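Local coordinates for protein catalase-3 (Neurospora crassa, PDB 4AJ9) that breaks hydrogen peroxide down into oxygen and water with the help of a bound heme, and so probably protects cells from peroxide damage, at residues Leu90-Lys93 against Asp94-Thr97; Glu280-Ala283 against Gln284-Phe288; Met317-Ala321 against Glu322-Ile326; Thr472-Gln475 against Val476-Val480. All coordinates share one frame; numbering follows the deposited sequence.

Contact 1. Residues Leu90-Lys93 against Asp94-Thr97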
# COMPACT_ATOMS: atom_id res chain seq x y z
N LEU C 90 13.45 -27.38 -22.83
CA LEU C 90 13.10 -28.34 -23.87
C LEU C 90 14.34 -28.87 -24.60
O LEU C 90 14.24 -29.48 -25.66
CB LEU C 90 12.13 -27.71 -24.87
CG LEU C 90 10.76 -27.36 -24.26
CD1 LEU C 90 9.96 -26.46 -25.19
CD2 LEU C 90 9.98 -28.64 -23.93
N GLY C 91 15.51 -28.65 -24.01
CA GLY C 91 16.77 -28.87 -24.70
C GLY C 91 17.40 -30.25 -24.62
O GLY C 91 18.43 -30.49 -25.25
N ALA C 92 16.82 -31.16 -23.86
CA ALA C 92 17.36 -32.52 -23.79
C ALA C 92 16.30 -33.54 -23.39
O ALA C 92 15.40 -33.25 -22.60
CB ALA C 92 18.53 -32.59 -22.82
N LYS C 93 16.43 -34.75 -23.94
CA LYS C 93 15.53 -35.84 -23.58
C LYS C 93 15.67 -36.14 -22.10
O LYS C 93 16.78 -36.20 -21.57
CB LYS C 93 15.83 -37.10 -24.41
CG LYS C 93 14.96 -38.30 -24.06
CD LYS C 93 15.14 -39.41 -25.10
CE LYS C 93 14.35 -40.66 -24.74
NZ LYS C 93 14.89 -41.34 -23.52
N ASP C 94 14.52 -36.30 -21.43
CA ASP C 94 14.45 -36.60 -20.00
C ASP C 94 14.82 -35.44 -19.07
O ASP C 94 14.92 -35.62 -17.86
CB ASP C 94 15.28 -37.85 -19.67
CG ASP C 94 14.74 -39.11 -20.34
OD1 ASP C 94 13.52 -39.20 -20.58
OD2 ASP C 94 15.54 -40.03 -20.64
N LYS C 95 15.03 -34.25 -19.63
CA LYS C 95 15.33 -33.08 -18.79
C LYS C 95 14.13 -32.72 -17.94
O LYS C 95 13.02 -32.58 -18.45
CB LYS C 95 15.72 -31.89 -19.66
CG LYS C 95 16.19 -30.66 -18.90
CD LYS C 95 16.87 -29.70 -19.87
CE LYS C 95 17.51 -28.51 -19.18
NZ LYS C 95 18.27 -27.68 -20.18
N GLN C 96 14.35 -32.56 -16.64
CA GLN C 96 13.27 -32.28 -15.72
C GLN C 96 13.32 -30.86 -15.18
O GLN C 96 14.39 -30.34 -14.86
CB GLN C 96 13.28 -33.28 -14.57
CG GLN C 96 13.20 -34.71 -15.06
CD GLN C 96 12.81 -35.68 -13.98
OE1 GLN C 96 13.40 -35.69 -12.90
NE2 GLN C 96 11.81 -36.51 -14.26
N THR C 97 12.15 -30.24 -15.09
CA THR C 97 12.01 -28.87 -14.61
C THR C 97 10.87 -28.81 -13.61
O THR C 97 9.78 -29.26 -13.92
CB THR C 97 11.68 -27.92 -15.77
OG1 THR C 97 12.69 -28.01 -16.77
CG2 THR C 97 11.56 -26.47 -15.28
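The methyl CB of Ala92 rests 4.3 Å from CB of Lys95, and CD of the lysine passes the same methyl; the side chain, extended beyond CG, runs on beside Gly91, whose N lies 4.5 Å from Lys95 CD. With CG anti to the backbone N (chi1 -174°), the chain is carried back over the residues that precede the turn, and its NZ ends on the carbonyl O of Ser88, with a weak, long ion pair to Asp129 besides. Between the two residues the backbone folds as a type II beta turn, Ala92 to Lys95, closed by Lys95 N donating to Ala92 O at 3.2 Å. Asp94 holds the third position of the turn with a positive phi of 72°, as this turn type requires. The turn leads the loop that follows strand 68-77 into strand 96-104, its antiparallel neighbour in the catalase beta-barrel, and Asp94 and Lys95 already make backbone bonds with Ser77. On the outer side of the bend, Lys93 and Asp94 lie side by side and point the same way. Lys93 CG passes 3.8 Å from Asp94 CG, and the bend at chi4 (-68°) brings NZ to 3.2 Å from Asp94 OD2, a salt bridge whose hydrogen bond is weak, between two solvent-exposed residues.

Contact 2. Residues Glu280-Ala283 against Gln284-Phe288; sequences EDKA and QAYGF
Water 2 is gripped by three backbone groups: it donates to Ala283 O at 3.0 Å and to Phe288 O at 2.8 Å, and accepts from Tyr286 N at 2.8 Å. The same water lies over the centre of the Phe288 ring, linking Ala283, Tyr286 and Phe288 through one molecule. Lys282 to Ala285 form a type I beta turn, closed by Ala285 N donating to Lys282 O at 3.0 Å. Water 1 bridges Asp281 O and Gln284 N on the chain just before and within this turn. The whole piece belongs to the surface connection between the antiparallel barrel strands 270-278 and 305-314, and Arg37 of the second subunit packs on Ala283 and Gln284. Tyr286 reaches back to Lys282: CG lies beside its own backbone N (chi1 -58°), which brings CE2 to 3.5 Å from Lys282 O and OH to 3.7 Å from Lys282 CD. Ala285 CB sits over one face of that ring, offset toward the rim, and meets Lys282 CB at 3.9 Å. The lysine's NZ turns the other way, forming salt bridges with Asp281 OD1 and with Asp279.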
# COMPACT_ATOMS: atom_id res chain seq x y z
N GLU C 280 6.06 -19.39 -40.66
CA GLU C 280 5.73 -17.97 -40.57
C GLU C 280 4.92 -17.52 -41.77
O GLU C 280 3.98 -16.74 -41.63
CB GLU C 280 7.00 -17.12 -40.44
CG GLU C 280 7.69 -17.21 -39.09
CD GLU C 280 7.14 -16.25 -38.04
OE1 GLU C 280 6.19 -15.47 -38.32
OE2 GLU C 280 7.67 -16.27 -36.91
N ASP C 281 5.27 -18.01 -42.97
CA ASP C 281 4.58 -17.55 -44.18
C ASP C 281 3.17 -18.13 -44.33
O ASP C 281 2.46 -17.78 -45.27
CB ASP C 281 5.41 -17.82 -45.45
CG ASP C 281 5.62 -19.30 -45.71
OD1 ASP C 281 4.92 -20.14 -45.11
OD2 ASP C 281 6.48 -19.63 -46.56
N LYS C 282 2.77 -18.99 -43.41
CA LYS C 282 1.42 -19.56 -43.44
C LYS C 282 0.49 -19.00 -42.34
O LYS C 282 -0.59 -19.54 -42.07
CB LYS C 282 1.51 -21.09 -43.42
CG LYS C 282 2.11 -21.63 -44.72
CD LYS C 282 2.39 -23.12 -44.71
CE LYS C 282 3.10 -23.53 -46.01
NZ LYS C 282 4.50 -22.98 -46.08
N ALA C 283 0.89 -17.87 -41.75
CA ALA C 283 0.15 -17.26 -40.65
C ALA C 283 -1.33 -17.01 -40.98
O ALA C 283 -2.19 -17.08 -40.10
CB ALA C 283 0.81 -15.95 -40.23
N GLN C 284 -1.61 -16.73 -42.25
CA GLN C 284 -2.97 -16.43 -42.68
C GLN C 284 -3.49 -17.46 -43.68
O GLN C 284 -4.39 -17.17 -44.46
CB GLN C 284 -3.05 -15.03 -43.30
CG GLN C 284 -2.51 -13.93 -42.39
CD GLN C 284 -2.52 -12.56 -43.04
OE1 GLN C 284 -3.59 -12.00 -43.31
NE2 GLN C 284 -1.34 -12.01 -43.29
N ALA C 285 -2.92 -18.65 -43.67
CA ALA C 285 -3.19 -19.64 -44.72
C ALA C 285 -4.35 -20.59 -44.40
O ALA C 285 -4.76 -21.35 -45.27
CB ALA C 285 -1.94 -20.43 -45.02
N TYR C 286 -4.88 -20.54 -43.18
CA TYR C 286 -5.83 -21.57 -42.76
C TYR C 286 -7.29 -21.12 -42.58
O TYR C 286 -8.05 -21.72 -41.80
CB TYR C 286 -5.30 -22.28 -41.51
CG TYR C 286 -3.94 -22.90 -41.76
CD1 TYR C 286 -3.84 -24.05 -42.54
CD2 TYR C 286 -2.77 -22.34 -41.27
CE1 TYR C 286 -2.61 -24.63 -42.81
CE2 TYR C 286 -1.52 -22.91 -41.53
CZ TYR C 286 -1.46 -24.06 -42.30
OH TYR C 286 -0.25 -24.67 -42.58
N GLY C 287 -7.69 -20.08 -43.31
CA GLY C 287 -9.06 -19.61 -43.29
C GLY C 287 -9.31 -18.54 -42.24
O GLY C 287 -10.45 -18.12 -42.01
N PHE C 288 -8.24 -18.11 -41.59
CA PHE C 288 -8.30 -17.07 -40.56
C PHE C 288 -6.88 -16.58 -40.28
O PHE C 288 -5.92 -17.11 -40.83
CB PHE C 288 -8.92 -17.60 -39.27
CG PHE C 288 -8.09 -18.65 -38.57
CD1 PHE C 288 -8.18 -19.99 -38.92
CD2 PHE C 288 -7.22 -18.29 -37.55
CE1 PHE C 288 -7.42 -20.95 -38.28
CE2 PHE C 288 -6.45 -19.25 -36.90
CZ PHE C 288 -6.55 -20.58 -37.27
O HOH W 1 -0.07 -16.71 -44.70
O HOH W 2 -4.18 -19.27 -40.76

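Contact 3. Residues Met317-Ala321 against Glu322-Ile326; sequences MNYFA and ETEQI
Thr323 lies over one face of the Tyr319 ring on the short helix 319-324, which follows barrel strand 305-314 in the catalase fold: Thr323 CB stands 3.8 Å from the ring centroid, only 12° off the ring normal, a CH-pi contact, and CG2 lies over the same ring. Glu324 comes instead to the ring's edge, its carboxylate plane turned 26° from the ring. Water 3 donates to both Tyr319 OH and Glu324 OE1, while the hydroxyl is also hydrogen-bonded to Gly68 O. Phe320 projects outward from the helix, and Gln325 CG makes an off-centre CH-pi contact with its ring, the amide plane inclined 34° to it. The helix includes a wider pi-type turn, marked by Glu324 N donating to Tyr319 O at 2.9 Å. At its start Asn318 is the N-cap, its OD1 accepting from Ala321 N at 2.9 Å. Glu322, extended beyond CG, reaches back to the residues before the helix: OE2 accepts from Met317 N at 2.8 Å and Asn318 N at 3.1 Å, both from the same face of the carboxylate, and also pairs with Arg3, while OE1 is hydrogen-bonded to His72. Replacing Glu322 by an alanine would probably leave the two amides and Arg3 without OE2, and His72 without OE1. The amide of Gln325 also joins subunits, its NE2 bonding to Gln387 O of the third subunit; within the chain that NE2 donates almost straight to Ala321 O at 3.3 Å, the oxygen lying in the amide plane.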
# COMPACT_ATOMS: atom_id res chain seq x y z
N MET C 317 2.28 -26.60 1.12
CA MET C 317 2.30 -26.70 2.57
C MET C 317 1.46 -25.59 3.20
O MET C 317 0.69 -25.83 4.13
CB MET C 317 3.75 -26.64 3.08
CG MET C 317 3.88 -26.70 4.61
SD MET C 317 5.60 -26.72 5.16
CE MET C 317 6.04 -28.43 4.81
N ASN C 318 1.63 -24.37 2.69
CA ASN C 318 0.76 -23.26 3.06
C ASN C 318 0.12 -22.66 1.80
O ASN C 318 0.81 -22.11 0.94
CB ASN C 318 1.54 -22.18 3.83
CG ASN C 318 0.65 -21.06 4.36
OD1 ASN C 318 0.49 -20.02 3.73
ND2 ASN C 318 0.07 -21.27 5.53
N TYR C 319 -1.20 -22.75 1.70
CA TYR C 319 -1.92 -22.29 0.52
C TYR C 319 -1.70 -20.81 0.23
O TYR C 319 -1.47 -20.42 -0.93
CB TYR C 319 -3.42 -22.59 0.70
CG TYR C 319 -4.30 -22.11 -0.43
CD1 TYR C 319 -4.69 -20.78 -0.52
CD2 TYR C 319 -4.77 -23.00 -1.38
CE1 TYR C 319 -5.51 -20.34 -1.55
CE2 TYR C 319 -5.60 -22.58 -2.41
CZ TYR C 319 -5.96 -21.25 -2.49
OH TYR C 319 -6.78 -20.83 -3.51
N PHE C 320 -1.78 -19.97 1.26
CA PHE C 320 -1.61 -18.54 1.05
C PHE C 320 -0.22 -18.20 0.52
O PHE C 320 -0.09 -17.45 -0.45
CB PHE C 320 -1.89 -17.72 2.33
CG PHE C 320 -1.58 -16.24 2.17
CD1 PHE C 320 -0.30 -15.77 2.38
CD2 PHE C 320 -2.57 -15.34 1.79
CE1 PHE C 320 0.00 -14.43 2.22
CE2 PHE C 320 -2.27 -13.99 1.64
CZ PHE C 320 -0.98 -13.54 1.86
N ALA C 321 0.81 -18.73 1.17
CA ALA C 321 2.19 -18.39 0.81
C ALA C 321 2.51 -18.82 -0.61
O ALA C 321 3.28 -18.17 -1.31
CB ALA C 321 3.17 -19.05 1.78
N GLU C 322 1.91 -19.94 -1.01
CA GLU C 322 2.20 -20.55 -2.30
C GLU C 322 1.15 -20.23 -3.36
O GLU C 322 1.39 -19.41 -4.25
CB GLU C 322 2.39 -22.07 -2.12
CG GLU C 322 3.56 -22.39 -1.22
CD GLU C 322 3.71 -23.87 -0.91
OE1 GLU C 322 3.94 -24.67 -1.85
OE2 GLU C 322 3.62 -24.24 0.28
N THR C 323 -0.02 -20.86 -3.24
CA THR C 323 -1.08 -20.70 -4.23
C THR C 323 -1.61 -19.26 -4.34
O THR C 323 -1.69 -18.71 -5.44
CB THR C 323 -2.26 -21.66 -3.96
OG1 THR C 323 -1.77 -23.01 -3.92
CG2 THR C 323 -3.31 -21.52 -5.06
N GLU C 324 -1.97 -18.64 -3.21
CA GLU C 324 -2.54 -17.29 -3.28
C GLU C 324 -1.52 -16.24 -3.76
O GLU C 324 -1.86 -15.37 -4.56
CB GLU C 324 -3.13 -16.86 -1.93
CG GLU C 324 -3.92 -15.55 -2.00
CD GLU C 324 -5.20 -15.67 -2.82
OE1 GLU C 324 -5.66 -16.82 -3.03
OE2 GLU C 324 -5.76 -14.63 -3.25
N GLN C 325 -0.29 -16.34 -3.27
CA GLN C 325 0.73 -15.35 -3.58
C GLN C 325 1.40 -15.52 -4.95
O GLN C 325 1.96 -14.57 -5.46
CB GLN C 325 1.81 -15.29 -2.49
CG GLN C 325 1.34 -14.62 -1.19
CD GLN C 325 2.50 -14.22 -0.27
OE1 GLN C 325 2.55 -13.08 0.21
NE2 GLN C 325 3.41 -15.14 -0.01
N ILE C 326 1.38 -16.71 -5.54
CA ILE C 326 2.05 -16.87 -6.82
C ILE C 326 1.51 -15.88 -7.87
O ILE C 326 0.30 -15.67 -7.97
CB ILE C 326 2.02 -18.32 -7.35
CG1 ILE C 326 3.09 -18.50 -8.44
CG2 ILE C 326 0.60 -18.70 -7.81
CD1 ILE C 326 3.30 -19.97 -8.92
O HOH W 3 -5.65 -18.68 -4.92

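Contact 4. Residues Thr472-Gln475 against Val476-Val480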
# COMPACT_ATOMS: atom_id res chain seq x y z
N THR C 472 -33.51 -10.03 -18.24
CA THR C 472 -34.78 -9.31 -18.10
C THR C 472 -35.13 -8.45 -19.30
O THR C 472 -36.31 -8.30 -19.64
CB THR C 472 -34.78 -8.43 -16.84
OG1 THR C 472 -33.93 -7.30 -17.06
CG2 THR C 472 -34.31 -9.21 -15.63
N ASN C 473 -34.12 -7.85 -19.93
CA ASN C 473 -34.37 -6.92 -21.03
C ASN C 473 -34.72 -7.65 -22.32
O ASN C 473 -33.93 -8.44 -22.82
CB ASN C 473 -33.17 -6.01 -21.27
CG ASN C 473 -33.44 -4.98 -22.34
OD1 ASN C 473 -33.40 -5.28 -23.55
ND2 ASN C 473 -33.73 -3.77 -21.92
N GLU C 474 -35.92 -7.39 -22.85
CA GLU C 474 -36.39 -8.11 -24.03
C GLU C 474 -35.52 -7.85 -25.27
O GLU C 474 -35.19 -8.80 -25.99
CB GLU C 474 -37.85 -7.76 -24.34
CG GLU C 474 -38.41 -8.48 -25.56
CD GLU C 474 -39.03 -9.83 -25.23
OE1 GLU C 474 -38.57 -10.50 -24.27
OE2 GLU C 474 -39.98 -10.23 -25.93
N GLN C 475 -35.15 -6.60 -25.53
CA GLN C 475 -34.32 -6.32 -26.71
C GLN C 475 -33.00 -7.08 -26.66
O GLN C 475 -32.51 -7.56 -27.68
CB GLN C 475 -34.06 -4.82 -26.89
CG GLN C 475 -33.37 -4.49 -28.22
CD GLN C 475 -34.15 -5.04 -29.41
OE1 GLN C 475 -35.38 -4.95 -29.44
NE2 GLN C 475 -33.44 -5.62 -30.37
N VAL C 476 -32.40 -7.16 -25.47
CA VAL C 476 -31.16 -7.90 -25.33
C VAL C 476 -31.35 -9.37 -25.73
O VAL C 476 -30.55 -9.92 -26.48
CB VAL C 476 -30.55 -7.77 -23.91
CG1 VAL C 476 -29.41 -8.76 -23.72
CG2 VAL C 476 -30.07 -6.33 -23.67
N LYS C 477 -32.43 -10.00 -25.26
CA LYS C 477 -32.72 -11.37 -25.69
C LYS C 477 -32.86 -11.47 -27.21
O LYS C 477 -32.39 -12.44 -27.80
CB LYS C 477 -33.95 -11.94 -24.97
CG LYS C 477 -33.64 -12.45 -23.56
CD LYS C 477 -34.89 -12.95 -22.83
CE LYS C 477 -35.83 -11.80 -22.48
NZ LYS C 477 -37.02 -12.30 -21.71
N LYS C 478 -33.49 -10.48 -27.84
CA LYS C 478 -33.66 -10.51 -29.29
C LYS C 478 -32.32 -10.34 -29.99
O LYS C 478 -32.06 -10.98 -31.01
CB LYS C 478 -34.64 -9.44 -29.76
CG LYS C 478 -36.08 -9.70 -29.38
CD LYS C 478 -36.96 -8.56 -29.87
CE LYS C 478 -38.43 -8.81 -29.57
NZ LYS C 478 -39.24 -7.57 -29.76
N ASN C 479 -31.48 -9.47 -29.43
CA ASN C 479 -30.13 -9.26 -29.95
C ASN C 479 -29.33 -10.55 -29.88
O ASN C 479 -28.58 -10.88 -30.79
CB ASN C 479 -29.44 -8.14 -29.18
CG ASN C 479 -30.07 -6.79 -29.42
OD1 ASN C 479 -30.80 -6.62 -30.39
ND2 ASN C 479 -29.80 -5.83 -28.55
N VAL C 480 -29.48 -11.27 -28.77
CA VAL C 480 -28.83 -12.56 -28.62
C VAL C 480 -29.29 -13.56 -29.69
O VAL C 480 -28.47 -14.21 -30.32
CB VAL C 480 -29.05 -13.13 -27.20
CG1 VAL C 480 -28.58 -14.57 -27.11
CG2 VAL C 480 -28.33 -12.27 -26.17
O HOH W 4 -38.58 -13.54 -23.68
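From Asn473 the backbone passes straight into helix 474-487, and its first turns are held by bonds from Lys477 N to Asn473 O, Lys478 N to Glu474 O and Asn479 N to Gln475 O, the last 2.8 Å long. Asn473 is the N-cap of this helix, in the catalase-related immune-responsive region. Its CG stands anti to the backbone N (chi1 -176°), which lays OD1 across the start of the helix to take Val476 N on a lone pair at 2.9 Å; the same oxygen lies 3.5 Å from Val476 CG2. One turn apart, Gln475 and Asn479 cross at about a right angle, their amide planes 56° apart. Gln475 NE2 donates to Asn479 OD1 at 2.8 Å, nearly within its own amide plane but from above the plane of the asparagine. Tyr401 of the fourth subunit packs on both residues. With Gln475 exchanged for an alanine, Asn479 OD1 would probably lose this donor and its amide be freer to turn. On another side of the helix Glu474 OE1 and Lys477 NZ form a 3.5 Å salt bridge, supplemented by water 4, which donates to OE1 and accepts from NZ at 2.8 Å. Glu474 CG also meets Lys478 CE at 4.0 Å. A carboxylate in the first turn, near the helix N terminus, is likely to be stabilised by the helix dipole as well as by Lys477.

The four contacts follow one another along the chain; each is closed by neighbouring residues, so none nests in or crosses another. Contact 1 closes the turn that brings the chain into barrel strand 96-104 beside strand 68-77. Contact 2 closes a turn in the long connection between barrel strands 270-278 and 305-314, and contact 3 forms the short helix just after the second of these, its nearest atoms about 29 Å from contact 2. Both meet the second subunit; contact 3 also meets the third. Contact 4 starts helix 474-487, its centre 53 Å from that of contact 1, across the chain's centre, and packs against helix 174-182 and the fourth subunit.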